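Local coordinates for N-acetylgalactosaminyltransferase 7 (Homo sapiens, PDB 6IWR), which is a glycosyltransferase of the polypeptide GalNAc transferase family, with a manganese-bearing GT-A domain followed by a ricin-type beta-trefoil lectin domain, at residues A[241-246]-A[378-383]; A[115-120]-A[160-165]. One frame throughout, in Å; residues are numbered along the deposited sequence.

Contact 1 of 2, residues A[241-246]-A[378-383]; sequences DAHCEV and VGHIYR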
# COMPACT_ATOMS: atom_id res chain seq x y z
N ASP A 241 19.98 17.58 4.80
CA ASP A 241 18.76 17.49 3.98
C ASP A 241 18.10 18.88 3.94
O ASP A 241 18.31 19.72 4.81
CB ASP A 241 17.76 16.44 4.54
CG ASP A 241 17.69 15.11 3.69
OD1 ASP A 241 18.78 14.72 3.20
OD2 ASP A 241 16.57 14.46 3.54
N ALA A 242 17.27 19.12 2.93
CA ALA A 242 16.59 20.41 2.90
C ALA A 242 15.36 20.46 3.82
O ALA A 242 14.60 21.43 3.78
CB ALA A 242 16.21 20.78 1.47
N HIS A 243 15.15 19.45 4.66
CA HIS A 243 14.02 19.40 5.58
C HIS A 243 14.54 18.92 6.94
O HIS A 243 14.16 17.86 7.46
CB HIS A 243 12.91 18.50 5.03
CG HIS A 243 13.40 17.37 4.18
ND1 HIS A 243 13.32 17.37 2.80
CD2 HIS A 243 14.04 16.21 4.51
CE1 HIS A 243 13.86 16.26 2.33
NE2 HIS A 243 14.31 15.54 3.34
N CYS A 244 15.42 19.73 7.55
CA CYS A 244 16.04 19.40 8.82
C CYS A 244 15.89 20.55 9.82
O CYS A 244 15.74 21.72 9.44
CB CYS A 244 17.54 19.10 8.64
SG CYS A 244 17.80 17.67 7.62
N GLU A 245 15.95 20.20 11.11
CA GLU A 245 15.99 21.17 12.20
C GLU A 245 17.07 20.71 13.18
O GLU A 245 16.93 19.69 13.87
CB GLU A 245 14.64 21.32 12.91
CG GLU A 245 13.62 22.06 12.08
CD GLU A 245 12.26 22.17 12.76
OE1 GLU A 245 12.17 22.84 13.82
OE2 GLU A 245 11.28 21.59 12.25
N VAL A 246 18.12 21.46 13.24
CA VAL A 246 19.29 21.11 14.03
C VAL A 246 19.02 21.37 15.51
O VAL A 246 18.43 22.39 15.88
CB VAL A 246 20.46 21.94 13.49
CG1 VAL A 246 20.67 23.17 14.35
CG2 VAL A 246 21.70 21.10 13.31
N VAL A 378 20.03 16.02 14.92
CA VAL A 378 19.38 16.76 13.86
C VAL A 378 18.07 16.06 13.54
O VAL A 378 18.02 14.83 13.45
CB VAL A 378 20.24 16.86 12.60
CG1 VAL A 378 19.52 17.73 11.57
CG2 VAL A 378 21.62 17.41 12.96
N GLY A 379 17.01 16.86 13.40
CA GLY A 379 15.73 16.34 13.02
C GLY A 379 15.56 16.38 11.51
O GLY A 379 15.96 17.35 10.84
N HIS A 380 14.98 15.31 10.97
CA HIS A 380 14.76 15.12 9.54
C HIS A 380 13.28 14.82 9.38
O HIS A 380 12.76 13.94 10.05
CB HIS A 380 15.65 13.97 9.01
CG HIS A 380 15.44 13.63 7.56
ND1 HIS A 380 14.62 12.61 7.16
CD2 HIS A 380 15.93 14.19 6.43
CE1 HIS A 380 14.60 12.55 5.84
NE2 HIS A 380 15.39 13.50 5.36
N ILE A 381 12.59 15.59 8.53
CA ILE A 381 11.18 15.32 8.30
C ILE A 381 11.03 14.08 7.44
O ILE A 381 11.68 13.95 6.40
CB ILE A 381 10.47 16.50 7.63
CG1 ILE A 381 10.91 17.82 8.24
CG2 ILE A 381 8.97 16.29 7.74
CD1 ILE A 381 10.39 19.02 7.50
N TYR A 382 10.12 13.20 7.82
CA TYR A 382 9.93 11.96 7.09
C TYR A 382 8.64 12.03 6.30
O TYR A 382 7.59 12.41 6.84
CB TYR A 382 9.95 10.77 8.06
CG TYR A 382 11.39 10.37 8.41
CD1 TYR A 382 12.19 9.72 7.47
CD2 TYR A 382 11.95 10.68 9.66
CE1 TYR A 382 13.50 9.36 7.77
CE2 TYR A 382 13.26 10.31 9.97
CZ TYR A 382 14.04 9.65 9.02
OH TYR A 382 15.34 9.28 9.30
N ARG A 383 8.73 11.66 5.01
CA ARG A 383 7.64 11.81 4.05
C ARG A 383 6.40 11.04 4.48
O ARG A 383 6.46 10.06 5.21
CB ARG A 383 8.06 11.30 2.68
CG ARG A 383 7.80 12.28 1.57
CD ARG A 383 9.15 12.71 1.04
NE ARG A 383 9.20 14.09 0.56
CZ ARG A 383 10.34 14.69 0.24
NH1 ARG A 383 11.48 14.03 0.37
NH2 ARG A 383 10.36 15.94 -0.20
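With CG turned opposite its own nitrogen (chi1 176°), His380 carries its imidazole from strand 376-382 to the carboxylate of Asp241. Asp241, Ala242 and His243 form the Asp-X-His motif of this GT-A family, and the side chain of Asp241 lies about 3 Å from the manganese ion. Asp241 OD2, His243 NE2 and His380 NE2 crowd together, consistent with the Asp-His-His manganese site of relatives. The modelled hydrogen bonds among them are doubtful: His380 NE2 to Asp241 OD2 is very short at 2.4 Å, and His243 NE2 to the same oxygen is weak. The two histidine side chains run alongside each other, their rings turned obliquely (67° between planes, centroids 4.7 Å apart), neither stacked nor edge-to-face.

Beyond the motif, strand 244-246 runs antiparallel to 378-382, at 166°. Ile381 N gives a nearly straight 3.0 Å bond to His243 O, and Ile381 CD1 packs on His243 CB at 3.6 Å. Gly379 and Glu245 form a hydrogen-bonded pair, with Gly379 N 2.9 Å from Glu245 O; the Glu245 carboxylate turns to a salt bridge with Arg127. On the face shared with Cys244 and His380, Val246 CG2 meets Val378 CG2 at 3.7 Å.

Contact 2 of 2, residues A[115-120]-A[160-165]; sequences FNMVAS and WSTLMR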
# COMPACT_ATOMS: atom_id res chain seq x y z
N PHE A 115 4.90 16.48 2.49
CA PHE A 115 4.73 16.95 3.85
C PHE A 115 3.45 17.77 3.94
O PHE A 115 2.94 18.29 2.95
CB PHE A 115 5.91 17.81 4.30
CG PHE A 115 7.23 17.17 4.07
CD1 PHE A 115 7.48 15.89 4.54
CD2 PHE A 115 8.23 17.83 3.37
CE1 PHE A 115 8.70 15.27 4.35
CE2 PHE A 115 9.47 17.22 3.15
CZ PHE A 115 9.70 15.94 3.65
N ASN A 116 2.91 17.83 5.15
CA ASN A 116 1.78 18.70 5.47
C ASN A 116 2.30 20.13 5.44
O ASN A 116 2.75 20.66 6.45
CB ASN A 116 1.24 18.34 6.85
CG ASN A 116 -0.02 19.07 7.18
OD1 ASN A 116 -0.81 18.59 8.01
ND2 ASN A 116 -0.23 20.22 6.55
N MET A 117 2.23 20.77 4.27
CA MET A 117 2.79 22.12 4.20
C MET A 117 1.87 23.17 4.80
O MET A 117 2.35 24.24 5.20
CB MET A 117 3.11 22.50 2.76
CG MET A 117 4.34 21.80 2.23
SD MET A 117 5.90 22.23 3.04
CE MET A 117 5.81 24.01 2.97
N VAL A 118 0.56 22.91 4.88
CA VAL A 118 -0.29 23.90 5.55
C VAL A 118 0.10 23.99 7.01
O VAL A 118 0.23 25.10 7.56
CB VAL A 118 -1.79 23.59 5.35
CG1 VAL A 118 -2.01 22.63 4.19
CG2 VAL A 118 -2.44 23.09 6.63
N ALA A 119 0.37 22.85 7.65
CA ALA A 119 0.88 22.86 9.01
C ALA A 119 2.24 23.55 9.08
O ALA A 119 2.42 24.52 9.84
CB ALA A 119 0.96 21.44 9.56
N SER A 120 3.21 23.10 8.27
CA SER A 120 4.54 23.73 8.32
C SER A 120 4.46 25.24 8.13
O SER A 120 5.19 25.99 8.79
CB SER A 120 5.47 23.15 7.26
OG SER A 120 6.59 24.01 7.14
N TRP A 160 8.84 25.98 0.55
CA TRP A 160 9.55 27.17 1.01
C TRP A 160 9.81 27.14 2.52
O TRP A 160 10.92 27.41 2.98
CB TRP A 160 8.75 28.41 0.63
CG TRP A 160 9.26 29.65 1.23
CD1 TRP A 160 8.94 30.16 2.46
CD2 TRP A 160 10.19 30.56 0.64
NE1 TRP A 160 9.62 31.33 2.66
CE2 TRP A 160 10.41 31.60 1.56
CE3 TRP A 160 10.88 30.60 -0.58
CZ2 TRP A 160 11.28 32.66 1.30
CZ3 TRP A 160 11.73 31.65 -0.83
CH2 TRP A 160 11.92 32.67 0.10
N SER A 161 8.79 26.83 3.30
CA SER A 161 8.95 26.98 4.73
C SER A 161 9.77 25.85 5.33
O SER A 161 10.50 26.08 6.30
CB SER A 161 7.58 27.08 5.41
OG SER A 161 6.89 25.84 5.41
N THR A 162 9.71 24.65 4.78
CA THR A 162 10.63 23.62 5.24
C THR A 162 12.08 23.97 4.88
O THR A 162 12.99 23.76 5.68
CB THR A 162 10.23 22.25 4.69
OG1 THR A 162 9.95 22.36 3.29
CG2 THR A 162 9.01 21.73 5.42
N LEU A 163 12.31 24.51 3.68
CA LEU A 163 13.67 24.85 3.28
C LEU A 163 14.23 25.97 4.15
O LEU A 163 15.36 25.89 4.63
CB LEU A 163 13.70 25.27 1.81
CG LEU A 163 15.04 25.81 1.29
CD1 LEU A 163 16.14 24.83 1.65
CD2 LEU A 163 15.02 26.08 -0.23
N MET A 164 13.42 27.02 4.38
CA MET A 164 13.95 28.17 5.09
C MET A 164 14.04 27.90 6.59
O MET A 164 14.85 28.53 7.28
CB MET A 164 13.11 29.41 4.79
CG MET A 164 13.25 29.97 3.37
SD MET A 164 14.91 30.00 2.62
CE MET A 164 15.84 30.85 3.85
N ARG A 165 13.25 26.95 7.10
CA ARG A 165 13.38 26.62 8.51
C ARG A 165 14.67 25.85 8.77
O ARG A 165 15.30 26.03 9.82
CB ARG A 165 12.16 25.83 9.01
CG ARG A 165 12.18 25.50 10.52
CD ARG A 165 10.75 25.38 11.13
NE ARG A 165 9.88 24.57 10.28
CZ ARG A 165 8.77 24.99 9.68
NH1 ARG A 165 8.11 24.14 8.90
NH2 ARG A 165 8.30 26.22 9.87
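The guanidinium of Arg165 has the carbonyl oxygen of Ser161, one turn back along its helix, over the centre of one face, while Ser120 of the other helix sits at its edge, with CB in the guanidinium plane and OG near it. The Phe115 ring meets Thr162 CG2 obliquely at 4.5 Å from its CD2 and stands edge-to-face with the His243 ring. Trp160 leads its indole away from 115-120, and Met164 CG covers one face toward the rim.

This is packing of helix 117-122 on the N-terminal part of helix 160-173 of the GT-A domain, with Asn116 at the N-cap position of the former. The nearest backbones are those of Ser120 and Ser161, whose CA atoms are 6.5 Å apart. Arg165 leaves its helix with CG opposite the backbone nitrogen (chi1 -177°), then bends at chi3 (46°), which swings NH1 to Ser120 OG. NH1 and NH2 also make weak bonds to Ser120 O, NH2 at 3.3 Å, and NH2 has a further acceptor in Ser124 O. Beside this polar patch, Met117 folds back at chi2 and chi3 and lays SD 3.9 Å from Thr162 CG2.

Ser120 OG accepts from Arg165 NH1 and donates to Ser161 OG, which is also bonded to Asp121 OD1. Arg165 and both serines are buried. The modelled lengths of the two Ser120 OG bonds are doubtfully short, but if the order of partners is right, the guanidinium and carboxylate charges may polarise the hydroxyls between them.

Overall arrangement
From the N terminus, the chain first passes 115-120, and contact 2 brings it back at 160-165, closing a loop of 39 residues that includes strand 149-155. Contact 1 opens only later and returns at 378-383 after 131 residues, including strand 264-274 and helix 355-365. The two loops are in series, neither nested nor crossed. Their centres are about 11 Å apart and they share a packed seam: Phe115 CE1 lies 3.6 Å from Ile381 CG2, and Ile381 CD1 is 3.7 Å from Thr162 CG2. The loop leading into helix 117-122, and helix 160-173, are thereby tied to strand 376-382 of the mixed sheet, and the Phe115 side chain comes about 7 Å from the manganese ion.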